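Local coordinates for biphenyl 2,3-Dioxygenase Beta Subunit (Sphingobium yanoikuyae, PDB 2GBW), which serves as the beta subunit of a ring-hydroxylating dioxygenase, an enzyme that probably adds dioxygen to aromatic rings such as that of biphenyl, at residues A18-E23 with D142-D147; E34-M39 with G76-R81; V106-A111 with L116-N121. All coordinates share one frame; numbering follows the deposited sequence. Where two conformers were deposited one is given.

Contact 1: A18-E23 with D142-D147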
loop_
_atom_site.group_PDB
_atom_site.type_symbol
_atom_site.label_atom_id
_atom_site.label_comp_id
_atom_site.label_asym_id
_atom_site.label_seq_id
_atom_site.Cartn_x
_atom_site.Cartn_y
_atom_site.Cartn_z
ATOM N N ALA B 18 3.599 2.469 -34.857
ATOM C CA ALA B 18 3.321 1.107 -35.244
ATOM C C ALA B 18 4.508 0.161 -34.927
ATOM O O ALA B 18 4.303 -0.937 -34.428
ATOM C CB ALA B 18 2.952 1.060 -36.734
ATOM N N HIS B 19 5.737 0.619 -35.187
ATOM C CA HIS B 19 6.947 -0.063 -34.765
ATOM C C HIS B 19 6.987 -0.308 -33.234
ATOM O O HIS B 19 7.234 -1.427 -32.805
ATOM C CB HIS B 19 8.193 0.750 -35.172
ATOM C CG HIS B 19 9.473 0.223 -34.604
ATOM N ND1 HIS B 19 10.210 -0.765 -35.229
ATOM C CD2 HIS B 19 10.120 0.502 -33.441
ATOM C CE1 HIS B 19 11.258 -1.055 -34.478
ATOM N NE2 HIS B 19 11.236 -0.290 -33.404
ATOM N N TYR B 20 6.750 0.741 -32.460
ATOM C CA TYR B 20 6.713 0.629 -31.009
ATOM C C TYR B 20 5.606 -0.311 -30.516
ATOM O O TYR B 20 5.826 -1.077 -29.586
ATOM C CB TYR B 20 6.576 2.008 -30.367
ATOM C CG TYR B 20 7.865 2.792 -30.209
ATOM C CD1 TYR B 20 9.103 2.186 -30.335
ATOM C CD2 TYR B 20 7.836 4.144 -29.922
ATOM C CE1 TYR B 20 10.273 2.913 -30.180
ATOM C CE2 TYR B 20 8.991 4.866 -29.764
ATOM C CZ TYR B 20 10.209 4.250 -29.898
ATOM O OH TYR B 20 11.358 4.982 -29.742
ATOM N N ARG B 21 4.426 -0.267 -31.132
ATOM C CA ARG B 21 3.317 -1.191 -30.747
ATOM C C ARG B 21 3.696 -2.636 -31.009
ATOM O O ARG B 21 3.442 -3.508 -30.174
ATOM C CB ARG B 21 2.023 -0.801 -31.488
ATOM C CG ARG B 21 1.356 0.453 -30.932
ATOM C CD ARG B 21 -0.050 0.695 -31.564
ATOM N NE ARG B 21 -0.054 0.964 -32.988
ATOM C CZ ARG B 21 -0.132 2.175 -33.537
ATOM N NH1 ARG B 21 -0.182 3.256 -32.780
ATOM N NH2 ARG B 21 -0.160 2.315 -34.852
ATOM N N ALA B 22 4.398 -2.881 -32.128
ATOM C CA ALA B 22 4.852 -4.251 -32.458
ATOM C C ALA B 22 5.911 -4.725 -31.487
ATOM O O ALA B 22 5.918 -5.917 -31.093
ATOM C CB ALA B 22 5.296 -4.365 -33.978
ATOM N N GLU B 23 6.782 -3.802 -31.104
ATOM C CA GLU B 23 7.807 -4.059 -30.109
ATOM C C GLU B 23 7.185 -4.494 -28.786
ATOM O O GLU B 23 7.513 -5.539 -28.252
ATOM C CB GLU B 23 8.656 -2.809 -29.908
ATOM C CG GLU B 23 9.771 -2.960 -28.911
ATOM C CD GLU B 23 10.769 -1.831 -28.984
ATOM O OE1 GLU B 23 10.360 -0.672 -28.819
ATOM O OE2 GLU B 23 11.955 -2.102 -29.212
ATOM N N ASP B 142 15.392 7.214 -27.699
ATOM C CA ASP B 142 15.944 6.316 -28.763
ATOM C C ASP B 142 16.540 7.118 -29.893
ATOM O O ASP B 142 16.066 8.218 -30.199
ATOM C CB ASP B 142 14.844 5.435 -29.390
ATOM C CG ASP B 142 14.342 4.303 -28.489
ATOM O OD1 ASP B 142 15.000 3.941 -27.477
ATOM O OD2 ASP B 142 13.272 3.720 -28.857
ATOM N N LYS B 143 17.539 6.526 -30.554
ATOM C CA LYS B 143 17.913 6.839 -31.923
ATOM C C LYS B 143 17.527 5.616 -32.724
ATOM O O LYS B 143 17.954 4.491 -32.398
ATOM C CB LYS B 143 19.404 7.050 -32.074
ATOM C CG LYS B 143 20.021 8.175 -31.214
ATOM C CD LYS B 143 21.100 8.938 -32.000
ATOM C CE LYS B 143 20.500 9.875 -33.066
ATOM N NZ LYS B 143 21.363 10.168 -34.266
ATOM N N LEU B 144 16.694 5.813 -33.735
ATOM C CA LEU B 144 16.285 4.746 -34.648
ATOM C C LEU B 144 16.812 5.017 -36.038
ATOM O O LEU B 144 17.026 6.177 -36.418
ATOM C CB LEU B 144 14.774 4.711 -34.769
ATOM C CG LEU B 144 13.886 4.585 -33.524
ATOM C CD1 LEU B 144 12.464 4.548 -34.014
ATOM C CD2 LEU B 144 14.158 3.340 -32.687
ATOM N N ARG B 145 17.010 3.963 -36.819
ATOM C CA ARG B 145 17.174 4.154 -38.261
ATOM C C ARG B 145 16.221 3.251 -39.011
ATOM O O ARG B 145 15.769 2.221 -38.518
ATOM C CB ARG B 145 18.598 3.883 -38.715
ATOM C CG ARG B 145 19.061 2.469 -38.407
ATOM C CD ARG B 145 20.362 2.137 -39.159
ATOM N NE ARG B 145 21.501 2.739 -38.472
ATOM C CZ ARG B 145 22.224 2.170 -37.507
ATOM N NH1 ARG B 145 21.968 0.932 -37.079
ATOM N NH2 ARG B 145 23.220 2.849 -36.956
ATOM N N ARG B 146 15.922 3.673 -40.225
ATOM C CA ARG B 146 15.100 2.916 -41.137
ATOM C C ARG B 146 15.799 1.622 -41.519
ATOM O O ARG B 146 16.997 1.605 -41.786
ATOM C CB ARG B 146 14.814 3.738 -42.390
ATOM C CG ARG B 146 13.649 4.708 -42.217
ATOM C CD ARG B 146 14.120 6.132 -41.888
ATOM N NE ARG B 146 13.001 7.092 -41.852
ATOM C CZ ARG B 146 13.127 8.396 -41.604
ATOM N NH1 ARG B 146 14.326 8.933 -41.394
ATOM N NH2 ARG B 146 12.046 9.164 -41.566
ATOM N N ASP B 147 15.035 0.538 -41.496
ATOM C CA ASP B 147 15.532 -0.767 -41.856
ATOM C C ASP B 147 14.438 -1.481 -42.651
ATOM O O ASP B 147 13.437 -1.921 -42.101
ATOM C CB ASP B 147 15.913 -1.539 -40.594
ATOM C CG ASP B 147 16.642 -2.827 -40.917
ATOM O OD1 ASP B 147 17.857 -2.780 -41.262
ATOM O OD2 ASP B 147 15.968 -3.884 -40.852
#

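Contact 2: E34-M39 with G76-R81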
loop_
_atom_site.group_PDB
_atom_site.type_symbol
_atom_site.label_atom_id
_atom_site.label_comp_id
_atom_site.label_asym_id
_atom_site.label_seq_id
_atom_site.Cartn_x
_atom_site.Cartn_y
_atom_site.Cartn_z
ATOM N N GLU B 34 13.036 -12.771 -31.866
ATOM C CA GLU B 34 12.469 -12.036 -32.971
ATOM C C GLU B 34 12.662 -10.527 -32.813
ATOM O O GLU B 34 12.954 -9.830 -33.769
ATOM C CB GLU B 34 10.998 -12.402 -33.095
ATOM C CG GLU B 34 10.779 -13.843 -33.530
ATOM C CD GLU B 34 10.476 -14.823 -32.394
ATOM O OE1 GLU B 34 11.030 -14.697 -31.277
ATOM O OE2 GLU B 34 9.679 -15.750 -32.644
ATOM N N TRP B 35 12.520 -10.039 -31.586
ATOM C CA TRP B 35 12.823 -8.651 -31.258
ATOM C C TRP B 35 14.272 -8.297 -31.549
ATOM O O TRP B 35 14.557 -7.337 -32.252
ATOM C CB TRP B 35 12.490 -8.368 -29.789
ATOM C CG TRP B 35 12.894 -7.022 -29.309
ATOM C CD1 TRP B 35 12.353 -5.838 -29.671
ATOM C CD2 TRP B 35 13.919 -6.722 -28.361
ATOM N NE1 TRP B 35 12.980 -4.813 -29.023
ATOM C CE2 TRP B 35 13.946 -5.332 -28.207
ATOM C CE3 TRP B 35 14.814 -7.498 -27.622
ATOM C CZ2 TRP B 35 14.827 -4.697 -27.346
ATOM C CZ3 TRP B 35 15.686 -6.869 -26.773
ATOM C CH2 TRP B 35 15.690 -5.485 -26.640
ATOM N N LEU B 36 15.186 -9.071 -30.979
ATOM C CA LEU B 36 16.624 -8.823 -31.182
ATOM C C LEU B 36 17.037 -8.800 -32.658
ATOM O O LEU B 36 17.852 -7.966 -33.056
ATOM C CB LEU B 36 17.442 -9.868 -30.440
ATOM C CG LEU B 36 18.851 -9.492 -29.980
ATOM C CD1 LEU B 36 18.836 -8.202 -29.150
ATOM C CD2 LEU B 36 19.425 -10.662 -29.228
ATOM N N GLN B 37 16.484 -9.725 -33.441
ATOM C CA GLN B 37 16.784 -9.860 -34.884
ATOM C C GLN B 37 16.226 -8.722 -35.702
ATOM O O GLN B 37 16.971 -8.043 -36.393
ATOM C CB GLN B 37 16.199 -11.167 -35.431
ATOM C CG GLN B 37 16.704 -12.391 -34.728
ATOM C CD GLN B 37 16.495 -13.689 -35.511
ATOM O OE1 GLN B 37 16.369 -13.681 -36.767
ATOM N NE2 GLN B 37 16.475 -14.823 -34.778
ATOM N N GLY B 38 14.915 -8.509 -35.578
ATOM C CA GLY B 38 14.166 -7.592 -36.387
ATOM C C GLY B 38 14.003 -6.157 -35.920
ATOM O O GLY B 38 13.664 -5.302 -36.754
ATOM N N MET B 39 14.193 -5.875 -34.622
ATOM C CA MET B 39 13.949 -4.530 -34.109
ATOM C C MET B 39 15.170 -3.841 -33.494
ATOM O O MET B 39 15.116 -2.651 -33.212
ATOM C CB MET B 39 12.760 -4.544 -33.140
ATOM C CG MET B 39 11.507 -5.202 -33.738
ATOM S SD MET B 39 9.950 -5.115 -32.792
ATOM C CE MET B 39 10.026 -6.495 -31.650
ATOM N N GLY B 76 25.837 -8.287 -28.204
ATOM C CA GLY B 76 26.173 -9.586 -27.581
ATOM C C GLY B 76 25.698 -9.756 -26.141
ATOM O O GLY B 76 25.352 -10.861 -25.677
ATOM N N GLU B 77 25.729 -8.654 -25.409
ATOM C CA GLU B 77 25.291 -8.632 -24.025
ATOM C C GLU B 77 23.760 -8.641 -23.945
ATOM O O GLU B 77 23.195 -9.286 -23.101
ATOM C CB GLU B 77 25.912 -7.427 -23.326
ATOM C CG GLU B 77 27.408 -7.641 -23.124
ATOM C CD GLU B 77 28.238 -6.373 -23.023
ATOM O OE1 GLU B 77 27.697 -5.282 -23.274
ATOM O OE2 GLU B 77 29.452 -6.489 -22.667
ATOM N N LEU B 78 23.083 -7.952 -24.868
ATOM C CA LEU B 78 21.651 -8.103 -24.996
ATOM C C LEU B 78 21.247 -9.552 -25.361
ATOM O O LEU B 78 20.276 -10.075 -24.835
ATOM C CB LEU B 78 21.114 -7.110 -26.045
ATOM C CG LEU B 78 19.921 -6.254 -25.721
ATOM C CD1 LEU B 78 19.929 -5.676 -24.235
ATOM C CD2 LEU B 78 19.794 -5.165 -26.808
ATOM N N LYS B 79 21.971 -10.178 -26.297
ATOM C CA LYS B 79 21.701 -11.556 -26.686
ATOM C C LYS B 79 21.762 -12.455 -25.467
ATOM O O LYS B 79 20.915 -13.327 -25.279
ATOM C CB LYS B 79 22.746 -12.017 -27.716
ATOM C CG LYS B 79 22.404 -13.308 -28.448
ATOM C CD LYS B 79 23.247 -13.414 -29.733
ATOM C CE LYS B 79 22.456 -13.884 -30.922
ATOM N NZ LYS B 79 22.237 -15.356 -30.926
ATOM N N GLN B 80 22.780 -12.220 -24.645
ATOM C CA GLN B 80 22.990 -12.983 -23.404
ATOM C C GLN B 80 21.806 -12.796 -22.476
ATOM O O GLN B 80 21.272 -13.756 -21.958
ATOM C CB GLN B 80 24.313 -12.533 -22.749
ATOM C CG GLN B 80 24.699 -13.219 -21.473
ATOM C CD GLN B 80 25.610 -12.331 -20.599
ATOM O OE1 GLN B 80 25.343 -12.161 -19.435
ATOM N NE2 GLN B 80 26.625 -11.694 -21.206
ATOM N N ARG B 81 21.382 -11.551 -22.280
ATOM C CA ARG B 81 20.207 -11.300 -21.453
ATOM C C ARG B 81 18.962 -11.996 -21.991
ATOM O O ARG B 81 18.197 -12.519 -21.241
ATOM C CB ARG B 81 19.956 -9.806 -21.355
ATOM C CG ARG B 81 20.905 -9.097 -20.367
ATOM C CD ARG B 81 20.623 -7.614 -20.387
ATOM N NE ARG B 81 21.306 -6.852 -19.328
ATOM C CZ ARG B 81 20.989 -6.929 -18.027
ATOM N NH1 ARG B 81 20.012 -7.696 -17.628
ATOM N NH2 ARG B 81 21.644 -6.194 -17.139
#

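Contact 3: V106-A111 with L116-N121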
loop_
_atom_site.group_PDB
_atom_site.type_symbol
_atom_site.label_atom_id
_atom_site.label_comp_id
_atom_site.label_asym_id
_atom_site.label_seq_id
_atom_site.Cartn_x
_atom_site.Cartn_y
_atom_site.Cartn_z
ATOM N N VAL B 106 4.773 9.741 -27.692
ATOM C CA VAL B 106 5.844 9.477 -28.647
ATOM C C VAL B 106 6.066 10.772 -29.454
ATOM O O VAL B 106 5.141 11.301 -30.041
ATOM C CB VAL B 106 5.449 8.319 -29.594
ATOM C CG1 VAL B 106 6.449 8.148 -30.746
ATOM C CG2 VAL B 106 5.339 7.036 -28.837
ATOM N N GLU B 107 7.286 11.310 -29.436
ATOM C CA GLU B 107 7.616 12.482 -30.224
ATOM C C GLU B 107 8.911 12.166 -30.927
ATOM O O GLU B 107 9.902 11.830 -30.294
ATOM C CB GLU B 107 7.765 13.718 -29.359
ATOM C CG GLU B 107 6.427 14.260 -28.821
ATOM C CD GLU B 107 6.639 15.532 -28.005
ATOM O OE1 GLU B 107 7.148 15.404 -26.874
ATOM O OE2 GLU B 107 6.264 16.623 -28.460
ATOM N N ALA B 108 8.891 12.286 -32.238
ATOM C CA ALA B 108 10.032 11.959 -33.090
ATOM C C ALA B 108 10.524 13.182 -33.858
ATOM O O ALA B 108 9.720 14.039 -34.284
ATOM C CB ALA B 108 9.649 10.872 -34.062
ATOM N N PHE B 109 11.840 13.230 -34.083
ATOM C CA PHE B 109 12.503 14.390 -34.694
ATOM C C PHE B 109 13.524 13.847 -35.661
ATOM O O PHE B 109 14.209 12.900 -35.349
ATOM C CB PHE B 109 13.235 15.240 -33.639
ATOM C CG PHE B 109 12.334 15.769 -32.529
ATOM C CD1 PHE B 109 11.687 16.989 -32.690
ATOM C CD2 PHE B 109 12.089 15.038 -31.400
ATOM C CE1 PHE B 109 10.868 17.497 -31.733
ATOM C CE2 PHE B 109 11.239 15.548 -30.397
ATOM C CZ PHE B 109 10.622 16.789 -30.597
ATOM N N GLU B 110 13.612 14.437 -36.863
ATOM C CA GLU B 110 14.631 14.035 -37.869
ATOM C C GLU B 110 16.006 14.511 -37.379
ATOM O O GLU B 110 16.202 15.714 -37.114
ATOM C CB GLU B 110 14.296 14.633 -39.248
ATOM C CG GLU B 110 12.990 14.100 -39.924
ATOM C CD GLU B 110 13.079 12.639 -40.462
ATOM O OE1 GLU B 110 14.204 12.115 -40.682
ATOM O OE2 GLU B 110 12.002 12.028 -40.737
ATOM N N ALA B 111 16.979 13.618 -37.292
ATOM C CA ALA B 111 18.190 13.919 -36.498
ATOM C C ALA B 111 19.436 14.032 -37.353
ATOM O O ALA B 111 20.530 14.300 -36.854
ATOM C CB ALA B 111 18.398 12.878 -35.451
ATOM N N LEU B 116 16.584 9.068 -36.541
ATOM C CA LEU B 116 15.452 9.673 -35.832
ATOM C C LEU B 116 15.722 9.684 -34.359
ATOM O O LEU B 116 16.113 8.663 -33.794
ATOM C CB LEU B 116 14.174 8.887 -36.092
ATOM C CG LEU B 116 13.701 8.869 -37.537
ATOM C CD1 LEU B 116 12.761 7.704 -37.698
ATOM C CD2 LEU B 116 13.057 10.211 -37.817
ATOM N N ASP B 117 15.501 10.831 -33.734
ATOM C CA ASP B 117 15.522 10.939 -32.295
ATOM C C ASP B 117 14.092 10.846 -31.846
ATOM O O ASP B 117 13.246 11.645 -32.258
ATOM C CB ASP B 117 16.095 12.275 -31.819
ATOM C CG ASP B 117 17.593 12.412 -32.088
ATOM O OD1 ASP B 117 18.317 11.418 -31.950
ATOM O OD2 ASP B 117 18.041 13.535 -32.409
ATOM N N VAL B 118 13.844 9.901 -30.953
ATOM C CA VAL B 118 12.490 9.572 -30.470
ATOM C C VAL B 118 12.371 9.526 -28.946
ATOM O O VAL B 118 13.026 8.724 -28.241
ATOM C CB VAL B 118 11.976 8.245 -31.087
ATOM C CG1 VAL B 118 10.462 8.060 -30.794
ATOM C CG2 VAL B 118 12.286 8.191 -32.602
ATOM N N LEU B 119 11.489 10.379 -28.437
ATOM C CA LEU B 119 11.123 10.435 -27.035
ATOM C C LEU B 119 9.796 9.690 -26.809
ATOM O O LEU B 119 8.870 9.759 -27.605
ATOM C CB LEU B 119 10.965 11.880 -26.594
ATOM C CG LEU B 119 12.168 12.791 -26.836
ATOM C CD1 LEU B 119 11.741 14.255 -26.636
ATOM C CD2 LEU B 119 13.289 12.383 -25.904
ATOM N N SER B 120 9.686 9.005 -25.689
ATOM C CA SER B 120 8.411 8.403 -25.295
ATOM C C SER B 120 8.358 8.220 -23.758
ATOM O O SER B 120 9.406 8.127 -23.097
ATOM C CB SER B 120 8.203 7.089 -26.053
ATOM O OG SER B 120 9.264 6.198 -25.774
ATOM N N ASN B 121 7.138 8.151 -23.207
ATOM C CA ASN B 121 6.860 7.836 -21.816
ATOM C C ASN B 121 6.394 6.361 -21.723
ATOM O O ASN B 121 5.567 5.903 -22.568
ATOM C CB ASN B 121 5.687 8.674 -21.277
ATOM C CG ASN B 121 6.011 10.128 -21.084
ATOM O OD1 ASN B 121 7.183 10.518 -21.046
ATOM N ND2 ASN B 121 4.974 10.941 -20.908
#

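Contact 1: A18-E23 with D142-D147
Tyr-20 reaches out from helix 10-28 to place its phenol against the carboxylate of Asp-142 on strand 132-147. CB starts at the flank of the contact, and with CG anti to the carbonyl carbon (chi1 -82°) the ring is carried across to the strand. The inner ring carbons lie short of the strand, and contact begins at the far edge, where Tyr-20 CE1 is 3.4 Å from Asp-142 OD2 and CZ meets the same oxygen. At the tip, Tyr-20 OH donates to Asp-142 OD2 in a very short hydrogen bond of 2.5 Å. OD2 lies near the ring plane, while the carboxylate itself is turned 66° against the ring. Tyrosine suits this place because its rigid ring reaches from the helix to the strand and ends in a donor for the buried acid. A methyl of Leu-144, CD2, lies 4.4 Å from Tyr-20 OH and brings an apolar neighbour to the polar pair. The other carboxylate oxygen, OD1, forms a salt bridge with Arg-156, and Arg-140 makes a cation-pi contact with the tyrosine ring. The phenol thus lies between helix 10-28 and the sheet, packed on Val-118 of strand 115-128, while Asp-142 and Leu-144 also touch Val-153 of strand 150-160.

Contact 2: E34-M39 with G76-R81
Trp-35 NE1 donates a hydrogen bond to OE2 of the buried Glu-23, while the other end of the same indole meets Leu-78. The bond at NE1 fixes the turn of the ring system, and CH2, at the far corner of the six-membered ring, packs on the leucine. The contact joins two antiparallel helices, 32-38 and 75-84, which lie beside the curved sheet of this NTF2-like fold. Their short segments run at 163° to one another with axes 10.9 Å apart, a spacing that long side chains must bridge. Leucine suits the task because its forked end can touch two neighbours. Leu-36, with CG anti to the backbone N (chi1 -153°), splits its methyls between successive residues of the facing helix: CD1 goes to Leu-78, 4.0 Å from its CD2, and the other branch turns to Lys-79. Leu-78 CD2 also lies 4.1 Å from Trp-35 CH2, the leucine crossing the indole at about a right angle, so one methyl meets both Trp-35 and Leu-36. Val-40 and Phe-173 pack around this apolar group. On the exposed border, Lys-79 offers its aliphatic CB and CG, a fitting use of a long side chain whose charged end can stay outside. Near the start of helix 75-84, Glu-77 forms a salt bridge with a basic side chain of another protein's chain, consistent with the alpha subunit. The closest approach between the two helical segments is Leu-36 CD2 to Lys-79 CA, at 3.5 Å.

Contact 3: V106-A111 with L116-N121
Val-118 sets its two methyls astride the facing strand's side chains: CG1 lies 4.0 Å from Val-106 CG1, and CG2 lies 4.0 Å from Ala-108 CB. The small alanine leaves a hollow that Val-118 and Ile-16 of helix 10-28 fill. Farther along this face, Leu-116 CD2 rests against the carboxylate of Glu-110, 3.6 Å from its CD; that acid pairs with Arg-146. Strands 98-112 and 115-128 form an antiparallel beta hairpin, gripped by paired backbone bonds at Glu-107 with Leu-119 and at Phe-109 with Asp-117, such as Leu-119 N to Glu-107 O at 2.8 Å. On the other face, Phe-109 leans diagonally across the strands, its CG anti to the carbonyl carbon (chi1 -58°), until CE2 is 4.0 Å from Leu-119 CD1. A flat ring and a branched leucine suit this face, where Arg-25 of a neighbouring copy of the protein packs over both. Beside the turn, the OD2 branch of Asp-117 presses closely on the methyl of Ala-111, 3.1 Å from Ala-111 CB. With an alanine here the backbone bonds could remain, but losing the carboxylate would probably leave a gap beside the methyl of Ala-111. Val-106 CG2 meets Ser-120 CB at 4.0 Å.

How the contacts relate
Contact 1 touches both of the others, whereas contacts 2 and 3 stay apart, their nearest atoms separated by about 11 Å. Between contacts 1 and 2 the tie is partly polar, through the link from Glu-23 to Trp-35, and partly packing, with His-19 CE1 4.0 Å from Met-39 CB. Contacts 1 and 3, with centres 10 Å apart, share a sheet in which Asp-142 N probably bonds to Val-118 O at 2.9 Å. His-19, a zinc ligand in structures of this protein though no zinc is bound to this chain here, lies on segment 18-23. The side chain of His-19 is about 7 Å from that of Trp-35 in contact 2. The side chain of Val-118 in contact 3 is about 8 Å from that of His-19.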